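Local coordinates for protein multi-copper Oxidase CueO (Ochrobactrum, PDB 6EVG) that probably couples the one-electron oxidation of phenolic substrates to reduction of oxygen to water, as a laccase-like multicopper oxidase active towards lignin model compounds, at residues V41-H46 against A55-N60; R69-E74 against V151-K156; P24-V29 against E164-D169; Q176-I181 against N202-G207. All blocks are in the same frame, centred on the assembly; numbering follows the deposited sequence.

Contacts 1 and 2 lie in the first cupredoxin region of a multicopper oxidase, one in each of two different beta sheets, with centres 28 Å apart. Contact 3 brings the N-terminal segment against the loop that leads to the next region. It meets contact 2 where Arg-69 N bonds Val-29 O at 2.9 Å. Contact 4 pairs strands 170-178 and 202-205 near one edge of a seven-stranded sheet. It touches contact 1 through His-46 NE2 and Gly-207 O, 2.8 Å apart, and contact 3 through Pro-24 O and Asn-206 ND2, 2.9 Å apart. The ligands of the modelled copper, His-434, Cys-490 and His-495, lie in none of these segments, and no direct tie between the contacts and the metal is evident.

Contact 1: V41-H46 against A55-N60; sequences VQTGRH and ASAGIN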
loop_
_atom_site.group_PDB
_atom_site.type_symbol
_atom_site.label_atom_id
_atom_site.label_comp_id
_atom_site.label_asym_id
_atom_site.label_seq_id
_atom_site.Cartn_x
_atom_site.Cartn_y
_atom_site.Cartn_z
ATOM N N VAL A 41 -5.782 10.570 14.638
ATOM C CA VAL A 41 -5.191 11.288 13.494
ATOM C C VAL A 41 -4.935 12.725 13.938
ATOM O O VAL A 41 -5.829 13.378 14.517
ATOM C CB VAL A 41 -6.130 11.212 12.270
ATOM C CG1 VAL A 41 -5.466 11.886 11.105
ATOM C CG2 VAL A 41 -6.508 9.753 11.970
ATOM N N GLN A 42 -3.745 13.250 13.653
ATOM C CA GLN A 42 -3.337 14.514 14.191
ATOM C C GLN A 42 -2.271 15.176 13.338
ATOM O O GLN A 42 -1.481 14.492 12.703
ATOM C CB GLN A 42 -2.795 14.334 15.618
ATOM C CG GLN A 42 -1.608 13.365 15.665
ATOM C CD GLN A 42 -1.312 12.878 17.080
ATOM O OE1 GLN A 42 -0.400 13.404 17.721
ATOM N NE2 GLN A 42 -2.022 11.865 17.558
ATOM N N THR A 43 -2.249 16.498 13.352
ATOM C CA THR A 43 -1.151 17.244 12.735
ATOM C C THR A 43 0.015 17.372 13.692
ATOM O O THR A 43 -0.126 17.224 14.911
ATOM C CB THR A 43 -1.584 18.610 12.197
ATOM O OG1 THR A 43 -2.009 19.381 13.310
ATOM C CG2 THR A 43 -2.665 18.516 11.132
ATOM N N GLY A 44 1.177 17.712 13.136
ATOM C CA GLY A 44 2.336 17.976 13.984
ATOM C C GLY A 44 3.490 18.470 13.102
ATOM O O GLY A 44 3.260 19.014 12.024
ATOM N N ARG A 45 4.711 18.189 13.580
ATOM C CA ARG A 45 5.919 18.456 12.817
ATOM C C ARG A 45 6.801 17.249 12.959
ATOM O O ARG A 45 6.795 16.579 13.997
ATOM C CB ARG A 45 6.640 19.737 13.298
ATOM C CG ARG A 45 5.753 20.965 13.268
ATOM C CD ARG A 45 6.473 22.196 13.649
ATOM N NE ARG A 45 7.408 22.561 12.604
ATOM C CZ ARG A 45 7.054 23.091 11.431
ATOM N NH1 ARG A 45 5.819 23.367 11.202
ATOM N NH2 ARG A 45 7.935 23.374 10.486
ATOM N N HIS A 46 7.602 17.008 11.910
ATOM C CA HIS A 46 8.424 15.783 11.857
ATOM C C HIS A 46 9.792 16.085 11.265
ATOM O O HIS A 46 9.884 16.782 10.253
ATOM C CB HIS A 46 7.690 14.724 11.031
ATOM C CG HIS A 46 8.460 13.467 10.834
ATOM N ND1 HIS A 46 8.598 12.511 11.805
ATOM C CD2 HIS A 46 9.170 13.043 9.758
ATOM C CE1 HIS A 46 9.347 11.519 11.324
ATOM N NE2 HIS A 46 9.694 11.808 10.083
ATOM N N ALA A 55 6.199 20.539 8.481
ATOM C CA ALA A 55 4.789 20.257 8.830
ATOM C C ALA A 55 4.400 18.861 8.396
ATOM O O ALA A 55 4.818 18.398 7.330
ATOM C CB ALA A 55 3.901 21.252 8.106
ATOM N N SER A 56 3.572 18.199 9.198
ATOM C CA SER A 56 3.249 16.809 8.985
ATOM C C SER A 56 1.901 16.465 9.590
ATOM O O SER A 56 1.244 17.296 10.254
ATOM C CB SER A 56 4.372 15.938 9.546
ATOM O OG SER A 56 4.447 16.047 10.936
ATOM N N ALA A 57 1.491 15.203 9.427
ATOM C CA ALA A 57 0.361 14.629 10.147
ATOM C C ALA A 57 0.589 13.147 10.240
ATOM O O ALA A 57 1.238 12.556 9.380
ATOM C CB ALA A 57 -0.965 14.942 9.454
ATOM N N GLY A 58 0.033 12.526 11.276
ATOM C CA GLY A 58 0.196 11.117 11.498
ATOM C C GLY A 58 -0.874 10.545 12.363
ATOM O O GLY A 58 -1.889 11.186 12.640
ATOM N N ILE A 59 -0.637 9.306 12.804
ATOM C CA ILE A 59 -1.568 8.552 13.627
ATOM C C ILE A 59 -0.846 8.220 14.921
ATOM O O ILE A 59 0.231 7.587 14.912
ATOM C CB ILE A 59 -2.074 7.276 12.921
ATOM C CG1 ILE A 59 -2.655 7.628 11.542
ATOM C CG2 ILE A 59 -3.057 6.554 13.813
ATOM C CD1 ILE A 59 -3.139 6.466 10.741
ATOM N N ASN A 60 -1.402 8.671 16.057
ATOM C CA ASN A 60 -0.746 8.484 17.345
ATOM C C ASN A 60 0.663 9.109 17.357
ATOM O O ASN A 60 1.566 8.643 18.079
ATOM C CB ASN A 60 -0.705 7.050 17.798
ATOM C CG ASN A 60 -2.068 6.445 17.978
ATOM O OD1 ASN A 60 -3.097 7.150 18.000
ATOM N ND2 ASN A 60 -2.131 5.137 18.152
#
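Gln-42 and Gly-58 form an antiparallel hydrogen-bonded pair, with Gly-58 N 2.9 Å from Gln-42 O, and Gly-44 and Ser-56 repeat the pattern two residues on. Between them Thr-43 CA and Ala-57 CA come within 4.0 Å. A methyl suits so close a pair: Ala-57 CB lies only 3.3 Å from Gln-42 O. On the same face Val-41 CG2 meets Ile-59 CG1 at 4.4 Å, apolar branches in light contact on a buried face.

The other face is more polar. Gly-44 leaves its place there to Ser-56. The hydroxyl of Ser-56 sits between its backbone N and carbonyl carbon (chi1 66°), with Ser-56 OG 3.5 Å from His-46 CB, and is hydrogen-bonded to Ala-62 O. Gln-42 rises with CG 3.7 Å from Gly-58 O, and its extended chain takes NE2 alongside the Asn-60 backbone; Gln-42 NE2 is hydrogen-bonded to Lys-40 O.

At the end of the pair, where Arg-45 and Ala-55 diverge, the arginine bends at chi3 (71°) and lays one guanidinium face over Ala-55 N, which lies off-centre, toward the rim. Salt bridges to Asp-184 and Glu-53 fix that group, a long, charged chain being apt for an exposed strand end.

The imidazole of His-46 leads away to stack on Tyr-63, meet Phe-48 edge-to-face and bond Gly-207 O. The hairpin forms one side of a four-stranded sheet: strand 54-59 is outermost, and strand 36-46 runs parallel to strand 75-82 on its other flank.

Contact 2: R69-E74 against V151-K156; sequences RLKNGE and VVTDGK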
loop_
_atom_site.group_PDB
_atom_site.type_symbol
_atom_site.label_atom_id
_atom_site.label_comp_id
_atom_site.label_asym_id
_atom_site.label_seq_id
_atom_site.Cartn_x
_atom_site.Cartn_y
_atom_site.Cartn_z
ATOM N N ARG A 69 -1.376 -5.237 15.237
ATOM C CA ARG A 69 -1.349 -6.680 15.000
ATOM C C ARG A 69 -2.641 -7.312 15.504
ATOM O O ARG A 69 -2.985 -7.137 16.695
ATOM C CB ARG A 69 -0.145 -7.290 15.670
ATOM C CG ARG A 69 0.006 -8.764 15.325
ATOM C CD ARG A 69 1.446 -9.243 15.511
ATOM N NE ARG A 69 1.684 -9.278 16.886
ATOM C CZ ARG A 69 2.903 -9.417 17.491
ATOM N NH1 ARG A 69 4.050 -9.506 16.812
ATOM N NH2 ARG A 69 2.952 -9.518 18.804
ATOM N N LEU A 70 -3.374 -7.932 14.606
ATOM C CA LEU A 70 -4.652 -8.548 14.849
ATOM C C LEU A 70 -4.596 -10.027 14.584
ATOM O O LEU A 70 -3.973 -10.486 13.630
ATOM C CB LEU A 70 -5.679 -7.934 13.920
ATOM C CG LEU A 70 -5.858 -6.410 14.040
ATOM C CD1 LEU A 70 -6.864 -5.933 13.020
ATOM C CD2 LEU A 70 -6.204 -5.960 15.420
ATOM N N LYS A 71 -5.284 -10.803 15.418
ATOM C CA LYS A 71 -5.359 -12.250 15.278
ATOM C C LYS A 71 -6.563 -12.639 14.445
ATOM O O LYS A 71 -7.671 -12.151 14.689
ATOM C CB LYS A 71 -5.426 -12.917 16.610
ATOM C CG LYS A 71 -4.191 -12.720 17.444
ATOM C CD LYS A 71 -4.246 -13.421 18.774
ATOM C CE LYS A 71 -5.185 -12.755 19.718
ATOM N NZ LYS A 71 -4.821 -13.129 21.132
ATOM N N ASN A 72 -6.382 -13.542 13.471
ATOM C CA ASN A 72 -7.503 -14.073 12.765
ATOM C C ASN A 72 -8.478 -14.649 13.789
ATOM O O ASN A 72 -8.078 -15.294 14.780
ATOM C CB ASN A 72 -7.059 -15.158 11.782
ATOM C CG ASN A 72 -8.091 -15.450 10.750
ATOM O OD1 ASN A 72 -8.789 -14.564 10.264
ATOM N ND2 ASN A 72 -8.221 -16.754 10.445
ATOM N N GLY A 73 -9.759 -14.397 13.546
ATOM C CA GLY A 73 -10.788 -14.841 14.426
ATOM C C GLY A 73 -11.158 -13.885 15.579
ATOM O O GLY A 73 -12.164 -14.123 16.255
ATOM N N GLU A 74 -10.397 -12.835 15.849
ATOM C CA GLU A 74 -10.805 -11.976 16.937
ATOM C C GLU A 74 -11.701 -10.810 16.473
ATOM O O GLU A 74 -11.670 -10.415 15.313
ATOM C CB GLU A 74 -9.687 -11.499 17.841
ATOM C CG GLU A 74 -8.827 -10.409 17.314
ATOM C CD GLU A 74 -7.607 -9.900 18.231
ATOM O OE1 GLU A 74 -7.750 -9.711 19.523
ATOM O OE2 GLU A 74 -6.517 -9.629 17.667
ATOM N N VAL A 151 -1.122 -5.922 10.501
ATOM C CA VAL A 151 -0.850 -7.321 10.265
ATOM C C VAL A 151 -1.987 -8.176 10.789
ATOM O O VAL A 151 -2.411 -8.001 11.941
ATOM C CB VAL A 151 0.496 -7.728 10.927
ATOM C CG1 VAL A 151 0.656 -9.243 10.933
ATOM C CG2 VAL A 151 1.653 -7.050 10.231
ATOM N N VAL A 152 -2.484 -9.091 9.950
ATOM C CA VAL A 152 -3.359 -10.166 10.396
ATOM C C VAL A 152 -2.491 -11.413 10.511
ATOM O O VAL A 152 -1.854 -11.803 9.532
ATOM C CB VAL A 152 -4.538 -10.418 9.431
ATOM C CG1 VAL A 152 -5.312 -11.653 9.860
ATOM C CG2 VAL A 152 -5.446 -9.188 9.415
ATOM N N THR A 153 -2.467 -12.028 11.667
ATOM C CA THR A 153 -1.718 -13.255 11.939
ATOM C C THR A 153 -2.655 -14.370 12.322
ATOM O O THR A 153 -3.640 -14.143 13.007
ATOM C CB THR A 153 -0.645 -13.046 12.978
ATOM O OG1 THR A 153 0.117 -14.262 13.060
ATOM C CG2 THR A 153 -1.175 -12.623 14.305
ATOM N N ASP A 154 -2.250 -15.589 11.979
ATOM C CA ASP A 154 -2.951 -16.771 12.419
ATOM C C ASP A 154 -2.132 -17.611 13.376
ATOM O O ASP A 154 -2.550 -18.702 13.717
ATOM C CB ASP A 154 -3.420 -17.662 11.231
ATOM C CG ASP A 154 -2.288 -18.173 10.366
ATOM O OD1 ASP A 154 -1.115 -18.026 10.783
ATOM O OD2 ASP A 154 -2.598 -18.756 9.261
ATOM N N GLY A 155 -1.005 -17.049 13.841
ATOM C CA GLY A 155 -0.180 -17.672 14.834
ATOM C C GLY A 155 0.702 -18.809 14.321
ATOM O O GLY A 155 1.373 -19.430 15.122
ATOM N N LYS A 156 0.706 -19.069 13.023
ATOM C CA LYS A 156 1.404 -20.253 12.460
ATOM C C LYS A 156 2.747 -19.911 11.768
ATOM O O LYS A 156 3.333 -20.759 11.069
ATOM C CB LYS A 156 0.472 -21.005 11.516
ATOM C CG LYS A 156 -0.783 -21.598 12.175
ATOM C CD LYS A 156 -1.568 -22.290 11.038
ATOM C CE LYS A 156 -2.859 -22.963 11.356
ATOM N NZ LYS A 156 -3.269 -23.665 10.085
#
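Leu-70 is gripped through both its backbone polar atoms by the parallel strand 151-153, its N donating to Val-151 O at 2.8 Å (177° at the hydrogen) and its O accepting from Thr-153 N at 2.9 Å, so that it straddles Val-152. Asn-72 N adds a third bond, to Thr-153 O at 2.8 Å.

The side chains of Leu-70 and Val-152 lie on one buried face, where branched apolar residues belong; Val-152 CG1 comes within 4.2 Å of Leu-70 O. On the other face Thr-153 does most of the touching. Its OG1 is anti to the backbone N (chi1 -174°), which turns the CG2 methyl inward, 3.6 Å from Leu-70 O and 4.2 Å from Arg-69 CG. Arg-69 therefore offers its aliphatic stem to the threonine, while its guanidinium goes on to Glu-30.

Beyond the strands both chains turn sharply. A type II turn runs from Lys-71 to Glu-74, with Gly-73 at the positive phi (89°) that a side chain would resist. Glu-74 OE2 reaches back to take Lys-71 N at 2.8 Å, an N-H facing away from strand 148-153. Asp-154 makes an Asx turn through OD1 to Lys-156 N, and its OD2 pairs with Arg-160.

In the five-stranded sheet the contact is central: strand 28-29 lies parallel on the far side of strand 67-71, and strand 126-131 runs antiparallel beyond strand 148-153.

Contact 3: P24-V29 against E164-D169; sequences PLPPLV and EDYGVD
Tyr-166 reaches across to the N-terminal segment and donates its hydroxyl to Pro-26 O, with OH 2.7 Å from the acceptor. This is the tight part of the contact. The carbonyl oxygen lies at the ring edge, near its plane, and the proline ring crosses the tyrosine at about a right angle, with Pro-26 CD 3.6 Å from Tyr-166 OH. Proline suits the place because its rigid ring lies close to the hydroxyl while its carbonyl accepts the bond. The tyrosine ring is carried out from the loop by a CG anti to the backbone N (chi1 -174°). A phenylalanine here would probably leave Pro-26 O without this donor and the end of the ring freer to shift.

Packing is also close at Gly-167, whose CA is 3.7 Å from Leu-25 CD1. A CB would collide with that leucine methyl, and at these backbone angles it would also be jammed against the carbonyl O of Tyr-166. The loop keeps its shape through Val-168 N bonded to Asp-165 O, and through Asp-165 N bonded to Asp-169 OD1 at 2.8 Å.

By contrast the Leu-28 side is loose: its CB approaches the ring obliquely, 4.1 Å from Tyr-166 CE2. Leu-25, although its branch packs on the glycine, is itself exposed to solvent.

Pro-172 of strand 170-178 touches Leu-25, Pro-26 and Tyr-166, and Leu-67 of strand 67-71 meets Leu-28 and Tyr-166, so the tyrosine touches strands of two sheets.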
loop_
_atom_site.group_PDB
_atom_site.type_symbol
_atom_site.label_atom_id
_atom_site.label_comp_id
_atom_site.label_asym_id
_atom_site.label_seq_id
_atom_site.Cartn_x
_atom_site.Cartn_y
_atom_site.Cartn_z
ATOM N N PRO A 24 13.701 3.920 12.507
ATOM C CA PRO A 24 12.568 3.904 13.427
ATOM C C PRO A 24 11.651 2.731 13.162
ATOM O O PRO A 24 11.489 2.335 12.020
ATOM C CB PRO A 24 11.852 5.212 13.085
ATOM C CG PRO A 24 12.650 6.006 12.264
ATOM C CD PRO A 24 13.630 5.085 11.624
ATOM N N LEU A 25 11.060 2.214 14.221
ATOM C CA LEU A 25 10.110 1.122 14.121
ATOM C C LEU A 25 8.719 1.604 14.498
ATOM O O LEU A 25 8.547 2.257 15.518
ATOM C CB LEU A 25 10.537 0.005 15.092
ATOM C CG LEU A 25 11.616 -0.932 14.760
ATOM C CD1 LEU A 25 11.937 -1.678 16.026
ATOM C CD2 LEU A 25 11.027 -1.898 13.725
ATOM N N PRO A 26 7.732 1.333 13.675
ATOM C CA PRO A 26 6.339 1.666 14.100
ATOM C C PRO A 26 6.055 0.974 15.430
ATOM O O PRO A 26 6.346 -0.232 15.565
ATOM C CB PRO A 26 5.482 1.108 12.954
ATOM C CG PRO A 26 6.413 1.145 11.776
ATOM C CD PRO A 26 7.746 0.725 12.347
ATOM N N PRO A 27 5.453 1.655 16.401
ATOM C CA PRO A 27 5.157 0.962 17.633
ATOM C C PRO A 27 4.129 -0.155 17.405
ATOM O O PRO A 27 3.182 0.011 16.646
ATOM C CB PRO A 27 4.577 2.081 18.500
ATOM C CG PRO A 27 4.546 3.252 17.769
ATOM C CD PRO A 27 5.128 3.086 16.430
ATOM N N LEU A 28 4.302 -1.248 18.126
ATOM C CA LEU A 28 3.372 -2.379 18.027
ATOM C C LEU A 28 2.161 -2.098 18.895
ATOM O O LEU A 28 2.317 -1.822 20.111
ATOM C CB LEU A 28 4.082 -3.632 18.510
ATOM C CG LEU A 28 3.280 -4.892 18.605
ATOM C CD1 LEU A 28 2.757 -5.362 17.252
ATOM C CD2 LEU A 28 4.076 -6.029 19.265
ATOM N N VAL A 29 0.973 -2.217 18.308
ATOM C CA VAL A 29 -0.275 -2.024 19.054
ATOM C C VAL A 29 -1.143 -3.245 18.847
ATOM O O VAL A 29 -1.389 -3.663 17.699
ATOM C CB VAL A 29 -0.988 -0.736 18.621
ATOM C CG1 VAL A 29 -2.360 -0.633 19.284
ATOM C CG2 VAL A 29 -0.140 0.477 18.939
ATOM N N GLU A 164 9.776 -13.988 12.976
ATOM C CA GLU A 164 8.602 -13.355 13.545
ATOM C C GLU A 164 8.876 -12.547 14.806
ATOM O O GLU A 164 7.895 -12.172 15.488
ATOM C CB GLU A 164 7.491 -14.406 13.760
ATOM C CG GLU A 164 7.818 -15.440 14.800
ATOM C CD GLU A 164 6.678 -16.307 15.267
ATOM O OE1 GLU A 164 5.565 -15.989 14.915
ATOM O OE2 GLU A 164 6.910 -17.276 15.978
ATOM N N ASP A 165 10.137 -12.203 15.070
ATOM C CA ASP A 165 10.444 -11.399 16.279
ATOM C C ASP A 165 10.426 -9.915 15.873
ATOM O O ASP A 165 11.378 -9.430 15.251
ATOM C CB ASP A 165 11.838 -11.824 16.816
ATOM C CG ASP A 165 12.183 -11.331 18.172
ATOM O OD1 ASP A 165 11.376 -10.579 18.745
ATOM O OD2 ASP A 165 13.302 -11.675 18.691
ATOM N N TYR A 166 9.352 -9.242 16.177
ATOM C CA TYR A 166 9.119 -7.885 15.713
ATOM C C TYR A 166 10.209 -6.952 16.099
ATOM O O TYR A 166 10.602 -6.833 17.266
ATOM C CB TYR A 166 7.759 -7.350 16.241
ATOM C CG TYR A 166 7.437 -5.969 15.637
ATOM C CD1 TYR A 166 7.221 -5.838 14.287
ATOM C CD2 TYR A 166 7.423 -4.838 16.402
ATOM C CE1 TYR A 166 6.942 -4.610 13.689
ATOM C CE2 TYR A 166 7.125 -3.596 15.817
ATOM C CZ TYR A 166 6.909 -3.480 14.492
ATOM O OH TYR A 166 6.632 -2.287 13.867
ATOM N N GLY A 167 10.729 -6.230 15.096
ATOM C CA GLY A 167 11.803 -5.326 15.284
ATOM C C GLY A 167 13.199 -5.881 15.384
ATOM O O GLY A 167 14.155 -5.134 15.477
ATOM N N VAL A 168 13.299 -7.208 15.344
ATOM C CA VAL A 168 14.585 -7.910 15.438
ATOM C C VAL A 168 14.872 -8.590 14.095
ATOM O O VAL A 168 15.825 -8.235 13.391
ATOM C CB VAL A 168 14.623 -8.900 16.604
ATOM C CG1 VAL A 168 15.965 -9.585 16.669
ATOM C CG2 VAL A 168 14.301 -8.220 17.941
ATOM N N ASP A 169 14.066 -9.582 13.761
ATOM C CA ASP A 169 14.194 -10.249 12.484
ATOM C C ASP A 169 12.919 -10.194 11.636
ATOM O O ASP A 169 12.836 -10.839 10.647
ATOM C CB ASP A 169 14.683 -11.710 12.648
ATOM C CG ASP A 169 13.709 -12.578 13.366
ATOM O OD1 ASP A 169 12.578 -12.123 13.658
ATOM O OD2 ASP A 169 14.078 -13.763 13.642
#

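Contact 4: Q176-I181 against N202-G207; sequences QDRRVI and NLIVNG
Arg-178 and Asn-202 pair at one end of this antiparallel contact, and Gln-176 and Ile-204 pair at the other, both as hydrogen-bonded pairs. The arginine side chain begins with CB 3.7 Å from Asn-202 O. Its CG, anti to the carbonyl carbon, comes 3.8 Å from Ile-204 CD1, and CD lies 4.1 Å from the same methyl. Bends at chi2 (-66°) and chi3 (-61°) then fold the chain back on its own segment, where Arg-178 NE and NH2 both bond Val-180 O, each at 3.0 Å. The oxygen lies in the guanidinium plane at its edge, and the two nitrogens reach it from opposite faces of the carbonyl plane. A leucine in its place would probably leave Val-180 O without either of these two donors and set the turn after the strand freer to move.

The other end of the same residue is doubly bound as well: Arg-178 O accepts Asn-202 N at 3.0 Å and Asn-202 ND2 at 3.1 Å. Asparagine suits this strand start because its short amide can add a second donor to the backbone one.

Ile-204 packs on Gln-176 CB as well as on the arginine stem. The buried Gln-176 amide has partners for both its atoms. OE1 accepts from Tyr-63 OH and from a water 2.8 Å away that also takes Gly-207 N, and NE2 goes to Gly-227 O. Asp-177, on the opposite face, pairs with Arg-231.

The chemistry implied is a buried strand pair in which aliphatic groups fill the space and polar ends are met by carbonyls, a tyrosine hydroxyl, a water or an opposite charge.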
loop_
_atom_site.group_PDB
_atom_site.type_symbol
_atom_site.label_atom_id
_atom_site.label_comp_id
_atom_site.label_asym_id
_atom_site.label_seq_id
_atom_site.Cartn_x
_atom_site.Cartn_y
_atom_site.Cartn_z
ATOM N N GLN A 176 8.987 5.828 0.957
ATOM C CA GLN A 176 8.315 7.043 0.502
ATOM C C GLN A 176 9.341 7.994 -0.104
ATOM O O GLN A 176 10.554 7.740 -0.098
ATOM C CB GLN A 176 7.517 7.720 1.613
ATOM C CG GLN A 176 6.413 6.867 2.172
ATOM C CD GLN A 176 5.767 7.464 3.386
ATOM O OE1 GLN A 176 6.455 7.784 4.390
ATOM N NE2 GLN A 176 4.431 7.619 3.331
ATOM N N ASP A 177 8.866 9.100 -0.656
ATOM C CA ASP A 177 9.700 10.164 -1.142
ATOM C C ASP A 177 9.174 11.527 -0.737
ATOM O O ASP A 177 8.011 11.668 -0.347
ATOM C CB ASP A 177 9.961 10.085 -2.655
ATOM C CG ASP A 177 8.777 10.260 -3.577
ATOM O OD1 ASP A 177 7.635 10.135 -3.112
ATOM O OD2 ASP A 177 9.008 10.505 -4.820
ATOM N N ARG A 178 10.041 12.519 -0.758
ATOM C CA ARG A 178 9.738 13.847 -0.291
ATOM C C ARG A 178 10.381 14.896 -1.212
ATOM O O ARG A 178 11.569 14.837 -1.520
ATOM C CB ARG A 178 10.361 14.098 1.090
ATOM C CG ARG A 178 9.815 13.236 2.207
ATOM C CD ARG A 178 8.341 13.530 2.526
ATOM N NE ARG A 178 8.178 14.894 2.950
ATOM C CZ ARG A 178 7.093 15.327 3.594
ATOM N NH1 ARG A 178 6.089 14.532 3.801
ATOM N NH2 ARG A 178 7.068 16.586 4.054
ATOM N N ARG A 179 9.573 15.894 -1.610
ATOM C CA ARG A 179 10.093 17.115 -2.208
ATOM C C ARG A 179 10.620 18.066 -1.124
ATOM O O ARG A 179 11.565 18.810 -1.395
ATOM C CB ARG A 179 9.027 17.773 -3.082
ATOM C CG ARG A 179 9.451 19.005 -3.825
ATOM C CD ARG A 179 8.493 19.482 -4.872
ATOM N NE ARG A 179 8.289 18.436 -5.879
ATOM C CZ ARG A 179 7.331 18.417 -6.810
ATOM N NH1 ARG A 179 6.503 19.438 -6.910
ATOM N NH2 ARG A 179 7.214 17.406 -7.635
ATOM N N VAL A 180 9.966 18.067 0.035
ATOM C CA VAL A 180 10.238 19.029 1.085
ATOM C C VAL A 180 10.477 18.296 2.403
ATOM O O VAL A 180 9.629 17.504 2.837
ATOM C CB VAL A 180 9.067 20.002 1.229
ATOM C CG1 VAL A 180 9.314 20.987 2.374
ATOM C CG2 VAL A 180 8.812 20.743 -0.097
ATOM N N ILE A 181 11.620 18.578 3.026
ATOM C CA ILE A 181 11.924 18.070 4.358
ATOM C C ILE A 181 12.081 19.164 5.410
ATOM O O ILE A 181 12.282 18.865 6.597
ATOM C CB ILE A 181 13.109 17.069 4.335
ATOM C CG1 ILE A 181 14.366 17.714 3.753
ATOM C CG2 ILE A 181 12.751 15.824 3.542
ATOM C CD1 ILE A 181 15.016 18.816 4.446
ATOM N N ASN A 202 14.101 13.350 -2.290
ATOM C CA ASN A 202 14.592 12.832 -0.993
ATOM C C ASN A 202 13.857 11.535 -0.696
ATOM O O ASN A 202 12.642 11.564 -0.442
ATOM C CB ASN A 202 14.321 13.846 0.108
ATOM C CG ASN A 202 14.953 15.159 -0.123
ATOM O OD1 ASN A 202 16.140 15.332 0.075
ATOM N ND2 ASN A 202 14.166 16.138 -0.519
ATOM N N LEU A 203 14.550 10.412 -0.686
ATOM C CA LEU A 203 13.903 9.127 -0.364
ATOM C C LEU A 203 13.949 8.898 1.123
ATOM O O LEU A 203 14.947 9.247 1.754
ATOM C CB LEU A 203 14.587 8.002 -1.107
ATOM C CG LEU A 203 14.748 8.156 -2.620
ATOM C CD1 LEU A 203 15.289 6.868 -3.233
ATOM C CD2 LEU A 203 13.382 8.478 -3.291
ATOM N N ILE A 204 12.884 8.311 1.642
ATOM C CA ILE A 204 12.795 8.034 3.085
ATOM C C ILE A 204 12.308 6.607 3.323
ATOM O O ILE A 204 11.584 6.032 2.508
ATOM C CB ILE A 204 11.906 9.068 3.805
ATOM C CG1 ILE A 204 10.503 9.134 3.199
ATOM C CG2 ILE A 204 12.594 10.427 3.794
ATOM C CD1 ILE A 204 9.512 9.934 4.026
ATOM N N VAL A 205 12.734 6.065 4.470
ATOM C CA VAL A 205 12.252 4.770 4.966
ATOM C C VAL A 205 11.823 4.970 6.399
ATOM O O VAL A 205 12.562 5.484 7.231
ATOM C CB VAL A 205 13.297 3.652 4.834
ATOM C CG1 VAL A 205 12.705 2.308 5.249
ATOM C CG2 VAL A 205 13.891 3.593 3.417
ATOM N N ASN A 206 10.561 4.587 6.677
ATOM C CA ASN A 206 9.991 4.790 8.011
ATOM C C ASN A 206 10.197 6.208 8.502
ATOM O O ASN A 206 10.409 6.450 9.684
ATOM C CB ASN A 206 10.489 3.738 9.028
ATOM C CG ASN A 206 10.049 2.339 8.672
ATOM O OD1 ASN A 206 9.299 2.129 7.704
ATOM N ND2 ASN A 206 10.501 1.351 9.461
ATOM N N GLY A 207 10.022 7.167 7.586
ATOM C CA GLY A 207 10.048 8.561 7.939
ATOM C C GLY A 207 11.378 9.245 8.017
ATOM O O GLY A 207 11.417 10.447 8.372
HETATM O O HOH W 1 8.858 6.585 5.003
#